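Local coordinates for protein beta-glucosidase (Saccharopolyspora erythraea D, PDB 5M6G) that probably hydrolyses terminal, non-reducing beta-D-glucosyl residues, releasing beta-D-glucose, as a member of glycosyl hydrolase family 3, at residues A[110-113]-A[114-118]; A[279-282]-A[283-286]. One frame throughout, in Å; residues are numbered along the deposited sequence. Where two conformers were deposited one is given.

Interaction 1: residues A[110-113]-A[114-118]; sequences SYQR and AALST
Gln-112 and Leu-116 meet one turn apart near the C-terminal end of helix 101-116, the helix of a beta-alpha-beta unit in the glycosyl hydrolase family 3 N-terminal domain. Their side chains pass each other at a slant, Gln-112 CG lying 4.1 Å from Leu-116 CD1. Leu-116 CG also packs on the backbone, 3.2 Å from Gln-112 O, the same oxygen that takes the Leu-116 N-H at 2.8 Å in a nearly axial i to i+4 bond. With an alanine in place of Leu-116, Gln-112 CG would probably lose this apolar contact, and Phe-387 one of the side chains that touch it.

The amide of Gln-112 leans toward the C-terminal end of the helix. With CG anti to the backbone N (chi1 -164°) and the chain bent at the next bond, Gln-112 OE1 lies beside the Ala-115 methyl, 3.7 Å from its CB, and accepts from Leu-124 N, just ahead of strand 125-128. On the other arm of the amide, NE2 donates to Pro-386 O. The side chain is thereby held at both ends of its amide and ties the helix both to the lead-in of strand 125-128 and to the loop at Pro-386. On another side of the helix, Tyr-111 packs on Pro-77 and Val-80 of helix 77-82, and its hydroxyl is hydrogen-bonded to Ala-75 O.

The backbone in between is regular at Ala-115 N to Tyr-111 O, 3.0 Å, but weak one residue earlier, where Ala-114 N is 3.4 Å from Ser-110 O. Toward the end of the helix the spacing shortens to three residues, with Ala-114 O accepting a hydrogen bond from Ser-117 N at 3.1 Å.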
ATOM      1  N   SER A 110     -23.571  -9.189  -3.396  1.00 15.80           N
ATOM      2  CA  SER A 110     -24.178 -10.252  -2.601  1.00 15.45           C
ATOM      3  C   SER A 110     -24.155  -9.897  -1.116  1.00 15.59           C
ATOM      4  O   SER A 110     -25.165 -10.039  -0.412  1.00 15.88           O
ATOM      5  CB  SER A 110     -23.445 -11.563  -2.868  1.00 23.20           C
ATOM      6  OG  SER A 110     -23.937 -12.600  -2.050  1.00 27.07           O
ATOM      7  N   TYR A 111     -23.011  -9.419  -0.621  1.00 12.90           N
ATOM      8  CA  TYR A 111     -22.958  -8.976   0.773  1.00 10.36           C
ATOM      9  C   TYR A 111     -23.918  -7.821   1.013  1.00 14.90           C
ATOM     10  O   TYR A 111     -24.639  -7.794   2.021  1.00 14.60           O
ATOM     11  CB  TYR A 111     -21.531  -8.573   1.137  1.00 12.58           C
ATOM     12  CG  TYR A 111     -20.657  -9.729   1.559  1.00 13.86           C
ATOM     13  CD1 TYR A 111     -20.739 -10.241   2.843  1.00 14.32           C
ATOM     14  CD2 TYR A 111     -19.736 -10.306   0.670  1.00 13.82           C
ATOM     15  CE1 TYR A 111     -19.947 -11.290   3.255  1.00 14.93           C
ATOM     16  CE2 TYR A 111     -18.931 -11.366   1.077  1.00 15.11           C
ATOM     17  CZ  TYR A 111     -19.048 -11.853   2.371  1.00 17.23           C
ATOM     18  OH  TYR A 111     -18.263 -12.894   2.817  1.00 17.29           O
ATOM     19  N   GLN A 112     -23.972  -6.878   0.077  1.00 13.70           N
ATOM     20  CA  GLN A 112     -24.801  -5.695   0.266  1.00 15.20           C
ATOM     21  C   GLN A 112     -26.284  -6.050   0.296  1.00 19.40           C
ATOM     22  O   GLN A 112     -27.030  -5.526   1.134  1.00 14.68           O
ATOM     23  CB  GLN A 112     -24.501  -4.683  -0.834  1.00 17.37           C
ATOM     24  CG  GLN A 112     -24.987  -3.292  -0.547  1.00 16.14           C
ATOM     25  CD  GLN A 112     -24.339  -2.708   0.695  1.00 17.36           C
ATOM     26  OE1 GLN A 112     -24.803  -2.949   1.801  1.00 14.96           O
ATOM     27  NE2 GLN A 112     -23.261  -1.947   0.515  1.00 15.29           N
ATOM     28  N   ARG A 113     -26.731  -6.953  -0.587  1.00 15.75           N
ATOM     29  CA  ARG A 113     -28.140  -7.353  -0.568  1.00 15.25           C
ATOM     30  C   ARG A 113     -28.558  -7.865   0.807  1.00 18.80           C
ATOM     31  O   ARG A 113     -29.650  -7.537   1.301  1.00 15.90           O
ATOM     32  CB  ARG A 113     -28.409  -8.428  -1.630  1.00 20.99           C
ATOM     33  CG  ARG A 113     -28.462  -7.920  -3.062  1.00 20.23           C
ATOM     34  CD  ARG A 113     -29.109  -8.963  -3.975  1.00 23.95           C
ATOM     35  NE  ARG A 113     -28.245 -10.122  -4.119  1.00 24.01           N
ATOM     36  CZ  ARG A 113     -27.272 -10.212  -5.021  1.00 29.94           C
ATOM     37  NH1 ARG A 113     -27.055  -9.219  -5.876  1.00 20.30           N
ATOM     38  NH2 ARG A 113     -26.517 -11.302  -5.073  1.00 34.84           N
ATOM     39  N   ALA A 114     -27.705  -8.674   1.440  1.00 15.92           N
ATOM     40  CA  ALA A 114     -28.029  -9.206   2.758  1.00 16.98           C
ATOM     41  C   ALA A 114     -28.049  -8.108   3.812  1.00 18.42           C
ATOM     42  O   ALA A 114     -28.976  -8.045   4.634  1.00 14.43           O
ATOM     43  CB  ALA A 114     -27.041 -10.305   3.137  1.00 13.01           C
ATOM     44  N   ALA A 115     -27.053  -7.217   3.792  1.00 18.45           N
ATOM     45  CA  ALA A 115     -27.035  -6.106   4.745  1.00 18.77           C
ATOM     46  C   ALA A 115     -28.273  -5.225   4.600  1.00 16.22           C
ATOM     47  O   ALA A 115     -28.850  -4.779   5.598  1.00 14.80           O
ATOM     48  CB  ALA A 115     -25.764  -5.274   4.554  1.00 15.48           C
ATOM     49  N   LEU A 116     -28.699  -4.967   3.364  1.00 15.12           N
ATOM     50  CA  LEU A 116     -29.861  -4.119   3.134  1.00 15.21           C
ATOM     51  C   LEU A 116     -31.170  -4.750   3.594  1.00 13.85           C
ATOM     52  O   LEU A 116     -32.177  -4.040   3.669  1.00 16.57           O
ATOM     53  CB  LEU A 116     -29.967  -3.765   1.647  1.00 14.28           C
ATOM     54  CG  LEU A 116     -28.860  -2.917   1.009  1.00 15.84           C
ATOM     55  CD1 LEU A 116     -29.088  -2.791  -0.489  1.00 17.71           C
ATOM     56  CD2 LEU A 116     -28.741  -1.549   1.626  1.00 12.55           C
ATOM     57  N   SER A 117     -31.191  -6.045   3.915  1.00 15.27           N
ATOM     58  CA  SER A 117     -32.419  -6.738   4.292  0.53 17.66           C
ATOM     59  C   SER A 117     -32.668  -6.743   5.794  1.00 16.73           C
ATOM     60  O   SER A 117     -33.676  -7.308   6.240  1.00 15.70           O
ATOM     61  CB  SER A 117     -32.391  -8.185   3.788  0.53 15.10           C
ATOM     62  OG  SER A 117     -31.457  -8.952   4.528  0.53 17.70           O
ATOM     63  N   THR A 118     -31.779  -6.149   6.580  1.00 14.92           N
ATOM     64  CA  THR A 118     -31.924  -6.118   8.024  1.00 13.92           C
ATOM     65  C   THR A 118     -33.019  -5.125   8.403  1.00 13.63           C
ATOM     66  O   THR A 118     -33.456  -4.327   7.570  1.00 14.93           O
ATOM     67  CB  THR A 118     -30.600  -5.727   8.673  1.00 15.10           C
ATOM     68  OG1 THR A 118     -30.278  -4.381   8.305  1.00 14.68           O
ATOM     69  CG2 THR A 118     -29.496  -6.661   8.229  1.00 17.41           C
TER

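Interaction 2: residues A[279-282]-A[283-286]; sequences SSWN and GEKL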
ATOM      1  N   SER A 279       2.597  -1.664  15.807  1.00 13.57           N
ATOM      2  CA  SER A 279       3.838  -1.368  16.518  1.00 15.77           C
ATOM      3  C   SER A 279       3.550  -0.697  17.863  1.00 19.37           C
ATOM      4  O   SER A 279       2.402  -0.419  18.225  1.00 17.37           O
ATOM      5  CB  SER A 279       4.743  -0.501  15.649  1.00 17.92           C
ATOM      6  OG  SER A 279       4.132   0.734  15.336  1.00 17.81           O
ATOM      7  N   SER A 280       4.623  -0.436  18.617  1.00 17.29           N
ATOM      8  CA  SER A 280       4.559   0.229  19.909  1.00 18.38           C
ATOM      9  C   SER A 280       5.348   1.531  19.871  1.00 21.29           C
ATOM     10  O   SER A 280       6.218   1.737  19.017  1.00 21.61           O
ATOM     11  CB  SER A 280       5.119  -0.656  21.032  1.00 20.15           C
ATOM     12  OG  SER A 280       4.398  -1.868  21.148  1.00 19.20           O
ATOM     13  N   TRP A 281       5.044   2.408  20.816  1.00 17.59           N
ATOM     14  CA  TRP A 281       5.814   3.627  21.025  1.00 16.26           C
ATOM     15  C   TRP A 281       6.350   3.569  22.448  1.00 19.49           C
ATOM     16  O   TRP A 281       5.569   3.562  23.408  1.00 17.03           O
ATOM     17  CB  TRP A 281       4.981   4.886  20.787  1.00 14.79           C
ATOM     18  CG  TRP A 281       5.758   6.148  21.086  1.00 17.92           C
ATOM     19  CD1 TRP A 281       7.011   6.470  20.632  1.00 20.21           C
ATOM     20  CD2 TRP A 281       5.342   7.247  21.919  1.00 19.71           C
ATOM     21  NE1 TRP A 281       7.395   7.695  21.128  1.00 18.69           N
ATOM     22  CE2 TRP A 281       6.392   8.191  21.920  1.00 17.98           C
ATOM     23  CE3 TRP A 281       4.188   7.522  22.656  1.00 17.00           C
ATOM     24  CZ2 TRP A 281       6.319   9.391  22.631  1.00 19.54           C
ATOM     25  CZ3 TRP A 281       4.117   8.719  23.361  1.00 19.68           C
ATOM     26  CH2 TRP A 281       5.174   9.636  23.340  1.00 22.53           C
ATOM     27  N   ASN A 282       7.679   3.479  22.566  1.00 16.83           N
ATOM     28  CA  ASN A 282       8.364   3.363  23.854  1.00 21.61           C
ATOM     29  C   ASN A 282       7.753   2.260  24.711  1.00 24.21           C
ATOM     30  O   ASN A 282       7.536   2.425  25.912  1.00 20.20           O
ATOM     31  CB  ASN A 282       8.372   4.703  24.588  1.00 20.93           C
ATOM     32  CG  ASN A 282       9.245   5.730  23.897  1.00 18.72           C
ATOM     33  OD1 ASN A 282      10.229   5.378  23.237  1.00 19.35           O
ATOM     34  ND2 ASN A 282       8.887   6.998  24.025  1.00 20.99           N
ATOM     35  N   GLY A 283       7.464   1.125  24.078  1.00 21.08           N
ATOM     36  CA  GLY A 283       6.934  -0.029  24.766  1.00 17.59           C
ATOM     37  C   GLY A 283       5.433  -0.042  24.970  1.00 20.83           C
ATOM     38  O   GLY A 283       4.914  -1.030  25.502  1.00 27.01           O
ATOM     39  N   GLU A 284       4.719   1.013  24.584  1.00 17.64           N
ATOM     40  CA  GLU A 284       3.261   1.059  24.695  1.00 20.26           C
ATOM     41  C   GLU A 284       2.642   0.699  23.346  1.00 21.48           C
ATOM     42  O   GLU A 284       2.919   1.365  22.344  1.00 17.90           O
ATOM     43  CB  GLU A 284       2.788   2.449  25.133  1.00 20.21           C
ATOM     44  CG  GLU A 284       1.259   2.610  25.170  1.00 26.77           C
ATOM     45  CD  GLU A 284       0.805   4.072  25.281  1.00 35.39           C
ATOM     46  OE1 GLU A 284      -0.293   4.316  25.829  1.00 31.59           O
ATOM     47  OE2 GLU A 284       1.543   4.977  24.828  1.00 37.75           O
ATOM     48  N   LYS A 285       1.797  -0.342  23.326  1.00 20.17           N
ATOM     49  CA  LYS A 285       1.130  -0.752  22.091  1.00 17.30           C
ATOM     50  C   LYS A 285       0.256   0.371  21.550  1.00 17.82           C
ATOM     51  O   LYS A 285      -0.522   0.980  22.292  1.00 14.22           O
ATOM     52  CB  LYS A 285       0.272  -1.993  22.339  1.00 16.96           C
ATOM     53  CG  LYS A 285       1.034  -3.275  22.609  1.00 19.98           C
ATOM     54  CD  LYS A 285       1.579  -3.886  21.324  1.00 22.98           C
ATOM     55  CE  LYS A 285       2.412  -5.132  21.608  1.00 20.01           C
ATOM     56  NZ  LYS A 285       2.882  -5.805  20.341  1.00 25.31           N
ATOM     57  N   LEU A 286       0.365   0.638  20.244  1.00 15.09           N
ATOM     58  CA  LEU A 286      -0.438   1.710  19.662  1.00 14.82           C
ATOM     59  C   LEU A 286      -1.931   1.432  19.823  1.00 14.32           C
ATOM     60  O   LEU A 286      -2.709   2.349  20.113  1.00 15.15           O
ATOM     61  CB  LEU A 286      -0.071   1.918  18.190  1.00 12.50           C
ATOM     62  CG  LEU A 286       0.789   3.162  17.909  1.00 16.70           C
ATOM     63  CD1 LEU A 286       0.015   4.467  18.133  1.00 13.63           C
ATOM     64  CD2 LEU A 286       2.066   3.150  18.741  1.00 14.88           C
TER
HETATM   65  O   HOH W   1       4.883  -4.004  19.399  1.00 22.55           O
HETATM   66  O   HOH W   2       5.005  -3.170  23.316  1.00 27.95           O
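Ser-280 and Lys-285 face each other as the non-hydrogen-bonded pair of a tight antiparallel beta hairpin, strands 280-281 and 284-285 joined by a type I' turn from Trp-281 to Glu-284. Lys-285 CB sets out on the face of the sheet that it shares with Ser-280. From there CG stands anti to the carbonyl carbon (chi1 -70°) and the chain bends again at the next bond, which lays its aliphatic part alongside the serine hydroxyl. CG is 3.9 Å from Ser-280 OG, CD closes to 3.5 Å and CE draws off slightly; then NZ donates to a water that is also hydrogen-bonded to Ser-280 OG. A second water sits 2.6 Å from this OG and gives a weak bond to Gly-283 O.

The neighbouring hydrogen-bonded pair is held by Trp-281 N to Glu-284 O, 2.8 Å, and by Glu-284 N to Trp-281 O, where the donor stands well above the carbonyl plane. Gly-283, at phi 84° and psi -4°, completes the turn; a CB there would clash with Asn-282 O.

Beyond the strand, Leu-286 CD2 comes to 4.0 Å from Trp-281 CB, and both side chains pack on Leu-292 of helix 290-300. Asn-282 ND2 lies 3.2 Å above one face of the indole of Trp-281, offset toward its rim. Both ND2 and Trp-281 NE1 donate to Ile-250 O, which fixes the amide and the ring together, and backbone bonds from Ser-280 and Asn-282 to Thr-248 add strand 247-248 to the sheet.

The indole and the Asn-282 amide are thus bonded directly to one carbonyl, whereas Ser-280 OG touches the aliphatic part of Lys-285 directly and is joined to its ammonium, and to Gly-283 O, through water.

In the fold
Both contacts belong to the family 3 N-terminal domain, with interaction 1 coming first along the chain. The centres of interactions 1 and 2 are about 38 Å apart; the nearest atoms of interactions 1 and 2 are about 27 Å apart. Interaction 1 lies at the C-terminal end of helix 101-116, between strands 87-90 and 125-128, parallel strands of the TIM-barrel-type domain; interaction 2 is a hairpin in a separate mixed sheet with strand 247-248. The side chain of Gln-112 is about 7 Å from one magnesium ion, that of Lys-285 about 9 Å from another. They are separate local structures, one within a crossover, the other folding the chain back between strand 273-276 and helix 290-300.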